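PDB 3NA6: succinylglutamate desuccinylase/aspartoacylase from Ruegeria sp. TM1040, which probably acts as a zinc-dependent hydrolase that removes acyl groups from N-acylated amino acids. Local coordinates for residues V18-L23 / P40-Q45; T51-G56 / R84-P89; G56-D61 / A141-S146; G65-Q70 / I224-L229. All blocks are in the same frame, centred on the assembly; numbering follows the deposited sequence.

Interaction 1 (V18-L23 / P40-Q45); sequences VHHGFL and PITVIQ
P40 meets F22 across two antiparallel strands, its CA 3.9 Å from CD1 of the phenylalanine ring. Having no N-H, proline fits a non-hydrogen-bonded position, where the amide would face away from strand 18-23. I41 follows in a hydrogen-bonded pair with G21: G21 N gives an almost straight bond to I41 O (2.9 Å, 176°), while I41 N reaches G21 O from above that carbonyl's plane. The isoleucine's CG1 stands anti to the backbone N (chi1 -175°), which carries CD1 to within 3.8 Å of CD2 of L23, the two side chains crossing at about a right angle. T42 turns to the other face and pairs with H20, whose ring takes OG1 at its edge, in plane, with 2.7 Å between H20 ND1 and T42 OG1. The same hydroxyl also bonds to T293 of a second subunit, so a polar branched residue suits this buried place beside a subunit boundary. A phenylalanine in place of H20 would probably leave T42 OG1 without its partner on this strand. V43 forms the next hydrogen-bonded pair, exchanging two backbone bonds with H19, the shorter being 2.8 Å from H19 N to V43 O. I44 then lies alongside V18, both pointing the same way, with their CG2 methyls 3.8 Å apart. The whole is a beta hairpin, strands 17-26 and 36-46, at one side of the large mixed sheet.

Interaction 2 (T51-G56 / R84-P89); sequences TALLTG and RLIIVP
R84 reaches across to T51 with the whole length of its side chain. Its CB lies 3.4 Å from OG1 of T51; CG, anti to the backbone N, passes both OG1 and the methyl CG2, and CD stays beside the hydroxyl. There the chain bends (chi3 52°), turning the guanidinium back so that NE and NH2 both grip T51 OG1, at 2.9 Å and 3.1 Å from that oxygen. The threonine oxygen sits almost exactly in the guanidinium plane, and CD1 of I86 lies over one face, near its rim. NH1 bonds to the carbonyl of L13. A leucine in place of R84 would probably leave T51 OG1 without these two donors and the L13 carbonyl without its NH1 partner. Beyond this polar end the pair becomes hydrophobic. CD1 of L53 presses on CG2 of I86 at 3.5 Å, tighter than usual, and on the other face CD1 of L54 meets CD2 of L85 at 3.9 Å. Branched aliphatic residues suit a strand buried under helices on both faces: F130 of helix 122-134 touches L53, and L72 of helix 64-75 touches L54. Five backbone bonds join the parallel strands; with helix 64-75 connecting them in the chain, they form a beta-alpha-beta unit.

Interaction 3 (G56-D61 / A141-S146); sequences GANHGD and AVDFHS
D143 OD2 is held by two donors, ND2 of N58 at 3.0 Å and NE2 of H145 at 2.8 Å. The amide meets it on the syn side, 19° out of the carboxylate plane, whereas the imidazole approaches from above that plane. The residues cluster where a loop and the end of strand 140-143 come together in the catalytic domain of the succinylglutamate desuccinylase/aspartoacylase family, whose clan contains zinc exopeptidases; H59, E62 and H145 are consistent with an empty metal site there. A histidine suits such a place because one ring nitrogen can be tied to a carboxylate while the other, ND1 in H145, could face a metal. OD1 of D143 has its own partner, T55 OG1, so both carboxylate oxygens are engaged and the group is restrained from turning. N58 fits beside it: its CG lies anti to the backbone N (chi1 -178°), bringing the amide across H145 CE1, and ND2 also bonds to N111. The rings of H59 and H145 form an offset edge-to-face pair, the edge of H145 directed to the face of H59, with planes 75° apart; E62 and N109 bond to the two nitrogens of H59. A water accepts from N58 N and lies 2.8 Å from D143 OD1 and 2.7 Å from F144 O.

Interaction 4 (G65-Q70 / I224-L229); sequences GPVALQ and IAKKGL
A68 and A225 bring the two helices together, their CB methyls touching at 3.8 Å. Small side chains suit this point, for the axes of 65-70 and 224-229 pass only 8.6 Å apart and the backbones of A68 and K226 stand close, with CA atoms 5.1 Å from each other. On the inner flank, L229 has CG anti to its N (chi1 -180°), which extends the side chain toward the opposite helix; its CD2 meets CD2 of L69 at 3.7 Å and also lies near A68 O. The two leucines cross at about a right angle, and both rest on L54 of strand 51-55. Here helices 64-75 and 219-235 pack beside each other against one face of the central sheet of an alpha/beta fold, the segments 65-70 and 224-229 crossing at -55°. The other flank is looser; K226 is partly exposed there, beside a second subunit. It contributes its aliphatic stem, with CG 4.0 Å from CB of A68 and CE 4.2 Å from CG1 of V67. A lysine suits this margin because its methylenes can pack on alanine and valine while the chain, extended beyond CG, carries NZ to salt bridges with E71 and with E269 of the second subunit.

All four contacts are largely buried, but their chemistry changes with position. Interactions 1 and 2 belong to the same mixed sheet and adjoin through strands 36-46 and 83-88; the first pairs strands antiparallel, the second in parallel, and both depend on backbone hydrogen bonds. Interaction 3, its centre about 3 Å from that of the chain, is instead polar, built from side chains and water, and shares G56 with interaction 2. Interaction 4 is mainly apolar helix packing with a charged margin: L69 lies against G56, and A225 against the F144 ring. Interaction 1 is centred about 21 Å from the chain's centre, and it and interaction 4 both border a second subunit.

Interaction 1 (V18-L23 / P40-Q45)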
# COMPACT_ATOMS: atom_id res chain seq x y z
N VAL A 18 -20.15 37.38 -12.02
CA VAL A 18 -19.31 36.19 -12.16
C VAL A 18 -18.67 35.93 -10.79
O VAL A 18 -18.02 36.79 -10.22
CB VAL A 18 -18.26 36.41 -13.25
CG1 VAL A 18 -17.19 35.28 -13.25
CG2 VAL A 18 -18.94 36.54 -14.66
N HIS A 19 -18.89 34.75 -10.23
CA HIS A 19 -18.36 34.43 -8.91
C HIS A 19 -17.65 33.09 -8.97
O HIS A 19 -18.24 32.13 -9.43
CB HIS A 19 -19.51 34.32 -7.93
CG HIS A 19 -20.17 35.63 -7.66
ND1 HIS A 19 -21.24 36.09 -8.39
CD2 HIS A 19 -19.87 36.60 -6.76
CE1 HIS A 19 -21.60 37.27 -7.93
NE2 HIS A 19 -20.78 37.60 -6.94
N HIS A 20 -16.43 33.04 -8.46
CA HIS A 20 -15.62 31.82 -8.46
C HIS A 20 -15.27 31.48 -7.02
O HIS A 20 -14.74 32.31 -6.28
CB HIS A 20 -14.30 32.02 -9.22
CG HIS A 20 -14.46 32.58 -10.61
ND1 HIS A 20 -15.07 31.88 -11.63
CD2 HIS A 20 -14.00 33.73 -11.16
CE1 HIS A 20 -15.01 32.60 -12.74
NE2 HIS A 20 -14.36 33.73 -12.49
N GLY A 21 -15.56 30.25 -6.63
CA GLY A 21 -15.27 29.82 -5.28
C GLY A 21 -15.36 28.33 -5.13
O GLY A 21 -14.97 27.59 -6.03
N PHE A 22 -15.86 27.90 -3.96
CA PHE A 22 -15.87 26.49 -3.58
C PHE A 22 -17.11 26.10 -2.82
O PHE A 22 -17.70 26.91 -2.14
CB PHE A 22 -14.65 26.16 -2.71
CG PHE A 22 -13.36 26.66 -3.29
CD1 PHE A 22 -12.67 25.91 -4.25
CD2 PHE A 22 -12.87 27.91 -2.95
CE1 PHE A 22 -11.52 26.40 -4.83
CE2 PHE A 22 -11.72 28.40 -3.54
CZ PHE A 22 -11.05 27.63 -4.48
N LEU A 23 -17.51 24.84 -2.98
CA LEU A 23 -18.40 24.20 -2.04
C LEU A 23 -17.51 23.55 -0.96
O LEU A 23 -16.76 22.60 -1.22
CB LEU A 23 -19.22 23.13 -2.77
CG LEU A 23 -20.05 23.64 -3.96
CD1 LEU A 23 -20.86 22.52 -4.56
CD2 LEU A 23 -20.95 24.79 -3.56
N PRO A 40 -14.50 23.05 -6.56
CA PRO A 40 -14.58 24.32 -7.30
C PRO A 40 -15.94 24.54 -7.91
O PRO A 40 -16.57 23.59 -8.36
CB PRO A 40 -13.52 24.16 -8.39
CG PRO A 40 -12.51 23.26 -7.73
CD PRO A 40 -13.41 22.23 -7.09
N ILE A 41 -16.38 25.79 -7.90
CA ILE A 41 -17.66 26.15 -8.46
C ILE A 41 -17.58 27.58 -8.99
O ILE A 41 -16.92 28.43 -8.40
CB ILE A 41 -18.81 25.98 -7.43
CG1 ILE A 41 -20.19 26.26 -8.07
CG2 ILE A 41 -18.57 26.84 -6.17
CD1 ILE A 41 -21.34 25.73 -7.21
N THR A 42 -18.22 27.82 -10.13
CA THR A 42 -18.39 29.17 -10.65
C THR A 42 -19.88 29.39 -10.89
O THR A 42 -20.58 28.51 -11.41
CB THR A 42 -17.62 29.37 -11.97
OG1 THR A 42 -16.22 29.47 -11.71
CG2 THR A 42 -18.08 30.64 -12.66
N VAL A 43 -20.38 30.54 -10.47
CA VAL A 43 -21.76 30.96 -10.80
C VAL A 43 -21.67 32.21 -11.62
O VAL A 43 -20.94 33.16 -11.26
CB VAL A 43 -22.62 31.22 -9.57
CG1 VAL A 43 -24.03 31.69 -9.99
CG2 VAL A 43 -22.66 29.96 -8.70
N ILE A 44 -22.37 32.19 -12.76
CA ILE A 44 -22.55 33.37 -13.61
C ILE A 44 -24.05 33.62 -13.82
O ILE A 44 -24.76 32.75 -14.35
CB ILE A 44 -21.85 33.23 -15.00
CG1 ILE A 44 -20.39 32.82 -14.82
CG2 ILE A 44 -21.99 34.54 -15.81
CD1 ILE A 44 -19.66 32.45 -16.14
N GLN A 45 -24.52 34.80 -13.40
CA GLN A 45 -25.93 35.16 -13.41
C GLN A 45 -26.14 36.59 -13.90
O GLN A 45 -25.40 37.51 -13.53
CB GLN A 45 -26.55 35.00 -12.03
CG GLN A 45 -27.97 35.54 -11.90
CD GLN A 45 -28.53 35.37 -10.53
OE1 GLN A 45 -28.71 34.25 -10.04
NE2 GLN A 45 -28.81 36.50 -9.87

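Interaction 2 (T51-G56 / R84-P89)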
# COMPACT_ATOMS: atom_id res chain seq x y z
N THR A 51 -31.88 28.61 -15.24
CA THR A 51 -30.66 28.23 -14.58
C THR A 51 -30.29 26.87 -15.11
O THR A 51 -31.13 25.98 -15.16
CB THR A 51 -30.84 28.13 -13.06
OG1 THR A 51 -31.09 29.44 -12.52
CG2 THR A 51 -29.55 27.49 -12.41
N ALA A 52 -29.03 26.73 -15.53
CA ALA A 52 -28.47 25.44 -15.92
C ALA A 52 -27.40 25.04 -14.92
O ALA A 52 -26.53 25.84 -14.54
CB ALA A 52 -27.88 25.47 -17.33
N LEU A 53 -27.48 23.77 -14.50
CA LEU A 53 -26.48 23.14 -13.67
C LEU A 53 -25.63 22.24 -14.54
O LEU A 53 -26.10 21.25 -15.13
CB LEU A 53 -27.14 22.37 -12.54
CG LEU A 53 -26.21 21.72 -11.48
CD1 LEU A 53 -25.34 22.77 -10.73
CD2 LEU A 53 -27.05 20.90 -10.50
N LEU A 54 -24.35 22.58 -14.61
CA LEU A 54 -23.39 21.99 -15.55
C LEU A 54 -22.29 21.26 -14.78
O LEU A 54 -21.58 21.88 -13.97
CB LEU A 54 -22.78 23.06 -16.46
CG LEU A 54 -23.83 24.01 -17.08
CD1 LEU A 54 -23.17 25.20 -17.67
CD2 LEU A 54 -24.65 23.24 -18.09
N THR A 55 -22.18 19.97 -14.99
CA THR A 55 -21.19 19.18 -14.27
C THR A 55 -20.28 18.39 -15.21
O THR A 55 -20.73 17.88 -16.24
CB THR A 55 -21.89 18.21 -13.32
OG1 THR A 55 -22.99 17.57 -14.00
CG2 THR A 55 -22.41 18.95 -12.08
N GLY A 56 -19.01 18.30 -14.83
CA GLY A 56 -18.04 17.41 -15.42
C GLY A 56 -17.42 16.55 -14.33
O GLY A 56 -17.52 16.85 -13.17
N ARG A 84 -28.77 31.94 -15.61
CA ARG A 84 -27.74 31.56 -14.66
C ARG A 84 -27.05 30.30 -15.09
O ARG A 84 -27.69 29.31 -15.45
CB ARG A 84 -28.33 31.36 -13.29
CG ARG A 84 -27.28 30.94 -12.23
CD ARG A 84 -27.80 31.08 -10.82
NE ARG A 84 -29.08 30.41 -10.63
CZ ARG A 84 -29.65 30.18 -9.45
NH1 ARG A 84 -29.05 30.52 -8.31
NH2 ARG A 84 -30.82 29.57 -9.41
N LEU A 85 -25.72 30.34 -15.03
CA LEU A 85 -24.90 29.14 -15.15
C LEU A 85 -24.34 28.75 -13.78
O LEU A 85 -23.70 29.55 -13.14
CB LEU A 85 -23.75 29.40 -16.14
CG LEU A 85 -24.14 29.82 -17.56
CD1 LEU A 85 -22.90 30.28 -18.33
CD2 LEU A 85 -24.86 28.69 -18.31
N ILE A 86 -24.58 27.53 -13.30
CA ILE A 86 -23.87 27.01 -12.11
C ILE A 86 -22.93 25.92 -12.65
O ILE A 86 -23.40 24.86 -13.12
CB ILE A 86 -24.82 26.42 -11.08
CG1 ILE A 86 -25.79 27.49 -10.60
CG2 ILE A 86 -24.04 25.88 -9.87
CD1 ILE A 86 -26.96 26.97 -9.75
N ILE A 87 -21.62 26.22 -12.63
CA ILE A 87 -20.60 25.43 -13.31
C ILE A 87 -19.72 24.71 -12.27
O ILE A 87 -19.06 25.35 -11.46
CB ILE A 87 -19.69 26.32 -14.15
CG1 ILE A 87 -20.52 27.26 -15.05
CG2 ILE A 87 -18.69 25.44 -14.95
CD1 ILE A 87 -19.71 28.26 -15.91
N VAL A 88 -19.71 23.39 -12.32
CA VAL A 88 -18.91 22.53 -11.42
C VAL A 88 -18.12 21.57 -12.33
O VAL A 88 -18.60 20.50 -12.68
CB VAL A 88 -19.84 21.74 -10.49
CG1 VAL A 88 -19.07 20.83 -9.51
CG2 VAL A 88 -20.76 22.70 -9.72
N PRO A 89 -16.93 21.98 -12.76
CA PRO A 89 -16.18 21.15 -13.73
C PRO A 89 -15.73 19.81 -13.17
O PRO A 89 -15.54 18.87 -13.93
CB PRO A 89 -14.96 22.00 -14.08
CG PRO A 89 -15.10 23.31 -13.34
CD PRO A 89 -16.21 23.21 -12.37

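Interaction 3 (G56-D61 / A141-S146)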
# COMPACT_ATOMS: atom_id res chain seq x y z
N GLY A 56 -19.01 18.30 -14.83
CA GLY A 56 -18.04 17.41 -15.42
C GLY A 56 -17.42 16.55 -14.33
O GLY A 56 -17.52 16.85 -13.17
N ALA A 57 -16.76 15.47 -14.73
CA ALA A 57 -16.06 14.59 -13.82
C ALA A 57 -16.95 14.05 -12.70
O ALA A 57 -16.53 13.86 -11.57
CB ALA A 57 -14.79 15.27 -13.28
N ASN A 58 -18.19 13.74 -13.06
CA ASN A 58 -19.03 12.86 -12.28
C ASN A 58 -18.18 11.62 -11.93
O ASN A 58 -18.19 11.15 -10.79
CB ASN A 58 -20.27 12.50 -13.14
CG ASN A 58 -21.26 11.62 -12.42
OD1 ASN A 58 -20.88 10.68 -11.72
ND2 ASN A 58 -22.59 11.89 -12.64
N HIS A 59 -17.49 11.11 -12.95
CA HIS A 59 -16.38 10.16 -12.78
C HIS A 59 -15.08 10.91 -13.01
O HIS A 59 -14.95 11.65 -13.98
CB HIS A 59 -16.49 9.03 -13.81
CG HIS A 59 -17.72 8.20 -13.64
ND1 HIS A 59 -18.49 7.76 -14.69
CD2 HIS A 59 -18.33 7.76 -12.51
CE1 HIS A 59 -19.52 7.07 -14.22
NE2 HIS A 59 -19.43 7.04 -12.90
N GLY A 60 -14.09 10.67 -12.16
CA GLY A 60 -12.89 11.50 -12.10
C GLY A 60 -11.88 11.32 -13.23
O GLY A 60 -11.01 12.15 -13.38
N ASP A 61 -12.02 10.24 -14.01
CA ASP A 61 -11.10 9.93 -15.14
C ASP A 61 -11.73 10.19 -16.52
O ASP A 61 -11.37 9.54 -17.54
CB ASP A 61 -10.54 8.50 -14.99
CG ASP A 61 -11.63 7.39 -15.02
OD1 ASP A 61 -12.84 7.69 -14.89
OD2 ASP A 61 -11.26 6.20 -15.21
N ALA A 141 -30.15 20.49 -16.63
CA ALA A 141 -28.83 19.98 -16.24
C ALA A 141 -28.09 19.41 -17.45
O ALA A 141 -28.70 18.77 -18.30
CB ALA A 141 -28.93 18.91 -15.15
N VAL A 142 -26.78 19.61 -17.48
CA VAL A 142 -25.87 18.99 -18.45
C VAL A 142 -24.78 18.29 -17.68
O VAL A 142 -24.07 18.93 -16.90
CB VAL A 142 -25.24 20.01 -19.44
CG1 VAL A 142 -24.42 19.26 -20.48
CG2 VAL A 142 -26.32 20.84 -20.09
N ASP A 143 -24.73 16.97 -17.83
CA ASP A 143 -23.79 16.10 -17.13
C ASP A 143 -22.94 15.30 -18.13
O ASP A 143 -23.43 14.38 -18.78
CB ASP A 143 -24.53 15.14 -16.18
CG ASP A 143 -23.59 14.36 -15.25
OD1 ASP A 143 -22.66 14.93 -14.62
OD2 ASP A 143 -23.77 13.14 -15.15
N PHE A 144 -21.66 15.64 -18.22
CA PHE A 144 -20.73 15.09 -19.20
C PHE A 144 -20.16 13.78 -18.70
O PHE A 144 -19.74 13.69 -17.54
CB PHE A 144 -19.54 16.04 -19.43
CG PHE A 144 -19.86 17.25 -20.25
CD1 PHE A 144 -19.75 17.23 -21.61
CD2 PHE A 144 -20.27 18.44 -19.64
CE1 PHE A 144 -20.00 18.35 -22.37
CE2 PHE A 144 -20.55 19.55 -20.38
CZ PHE A 144 -20.41 19.52 -21.76
N HIS A 145 -20.16 12.79 -19.57
CA HIS A 145 -19.41 11.57 -19.36
C HIS A 145 -18.56 11.21 -20.57
O HIS A 145 -18.80 11.66 -21.68
CB HIS A 145 -20.32 10.38 -19.07
CG HIS A 145 -20.99 10.46 -17.74
ND1 HIS A 145 -20.61 9.69 -16.66
CD2 HIS A 145 -22.02 11.22 -17.30
CE1 HIS A 145 -21.37 9.98 -15.62
NE2 HIS A 145 -22.23 10.91 -15.98
N SER A 146 -17.56 10.38 -20.29
CA SER A 146 -16.71 9.72 -21.28
C SER A 146 -16.42 8.31 -20.74
O SER A 146 -16.87 7.97 -19.64
CB SER A 146 -15.43 10.53 -21.50
OG SER A 146 -15.82 11.85 -21.88
O HOH W 1 -16.54 14.13 -17.26
O HOH W 2 -19.94 14.86 -15.13
O HOH W 3 -17.95 12.12 -15.96

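Interaction 4 (G65-Q70 / I224-L229)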
# COMPACT_ATOMS: atom_id res chain seq x y z
N GLY A 65 -15.64 16.99 -20.52
CA GLY A 65 -16.54 17.94 -19.86
C GLY A 65 -15.76 18.92 -19.00
O GLY A 65 -15.93 20.12 -19.11
N PRO A 66 -14.84 18.41 -18.19
CA PRO A 66 -14.03 19.32 -17.40
C PRO A 66 -13.27 20.39 -18.19
O PRO A 66 -13.19 21.54 -17.75
CB PRO A 66 -13.09 18.36 -16.68
CG PRO A 66 -13.96 17.18 -16.41
CD PRO A 66 -14.74 17.02 -17.69
N VAL A 67 -12.71 20.03 -19.34
CA VAL A 67 -12.05 21.03 -20.20
C VAL A 67 -13.06 22.08 -20.65
O VAL A 67 -12.81 23.29 -20.55
CB VAL A 67 -11.35 20.35 -21.40
CG1 VAL A 67 -10.87 21.41 -22.41
CG2 VAL A 67 -10.19 19.49 -20.91
N ALA A 68 -14.20 21.63 -21.19
CA ALA A 68 -15.23 22.55 -21.70
C ALA A 68 -15.77 23.48 -20.61
O ALA A 68 -16.01 24.68 -20.85
CB ALA A 68 -16.38 21.76 -22.36
N LEU A 69 -15.91 22.93 -19.40
CA LEU A 69 -16.49 23.68 -18.27
C LEU A 69 -15.48 24.62 -17.65
O LEU A 69 -15.86 25.74 -17.25
CB LEU A 69 -17.13 22.74 -17.22
CG LEU A 69 -18.36 21.97 -17.75
CD1 LEU A 69 -18.85 20.86 -16.80
CD2 LEU A 69 -19.51 22.98 -18.00
N GLN A 70 -14.21 24.22 -17.58
CA GLN A 70 -13.21 25.16 -17.08
C GLN A 70 -13.15 26.36 -18.02
O GLN A 70 -13.10 27.50 -17.56
CB GLN A 70 -11.81 24.57 -16.92
CG GLN A 70 -11.61 23.73 -15.68
CD GLN A 70 -11.49 24.60 -14.40
OE1 GLN A 70 -12.32 25.48 -14.14
NE2 GLN A 70 -10.49 24.33 -13.62
N ILE A 224 -15.90 18.82 -29.46
CA ILE A 224 -17.27 18.28 -29.45
C ILE A 224 -17.99 18.74 -28.18
O ILE A 224 -19.15 19.15 -28.22
CB ILE A 224 -17.31 16.71 -29.59
CG1 ILE A 224 -16.87 16.25 -31.00
CG2 ILE A 224 -18.76 16.17 -29.22
CD1 ILE A 224 -16.43 14.74 -31.07
N ALA A 225 -17.30 18.69 -27.05
CA ALA A 225 -17.85 19.10 -25.76
C ALA A 225 -18.17 20.59 -25.72
O ALA A 225 -19.22 20.97 -25.22
CB ALA A 225 -16.89 18.74 -24.58
N LYS A 226 -17.27 21.42 -26.24
CA LYS A 226 -17.47 22.86 -26.23
C LYS A 226 -18.65 23.32 -27.12
O LYS A 226 -19.44 24.21 -26.72
CB LYS A 226 -16.20 23.61 -26.66
CG LYS A 226 -15.04 23.48 -25.68
CD LYS A 226 -13.80 24.24 -26.19
CE LYS A 226 -12.55 23.85 -25.42
NZ LYS A 226 -11.38 24.51 -26.00
N LYS A 227 -18.73 22.74 -28.32
CA LYS A 227 -19.80 23.07 -29.26
C LYS A 227 -21.15 22.61 -28.70
O LYS A 227 -22.14 23.35 -28.71
CB LYS A 227 -19.53 22.41 -30.61
CG LYS A 227 -20.69 22.30 -31.59
CD LYS A 227 -20.37 21.27 -32.73
CE LYS A 227 -21.62 20.75 -33.41
NZ LYS A 227 -21.40 19.53 -34.25
N GLY A 228 -21.17 21.37 -28.24
CA GLY A 228 -22.38 20.79 -27.65
C GLY A 228 -22.87 21.63 -26.48
O GLY A 228 -24.05 21.92 -26.39
N LEU A 229 -21.95 22.07 -25.61
CA LEU A 229 -22.28 22.89 -24.44
C LEU A 229 -22.82 24.25 -24.85
O LEU A 229 -23.89 24.68 -24.37
CB LEU A 229 -21.05 23.11 -23.58
CG LEU A 229 -21.16 23.94 -22.30
CD1 LEU A 229 -22.31 23.37 -21.43
CD2 LEU A 229 -19.78 24.01 -21.52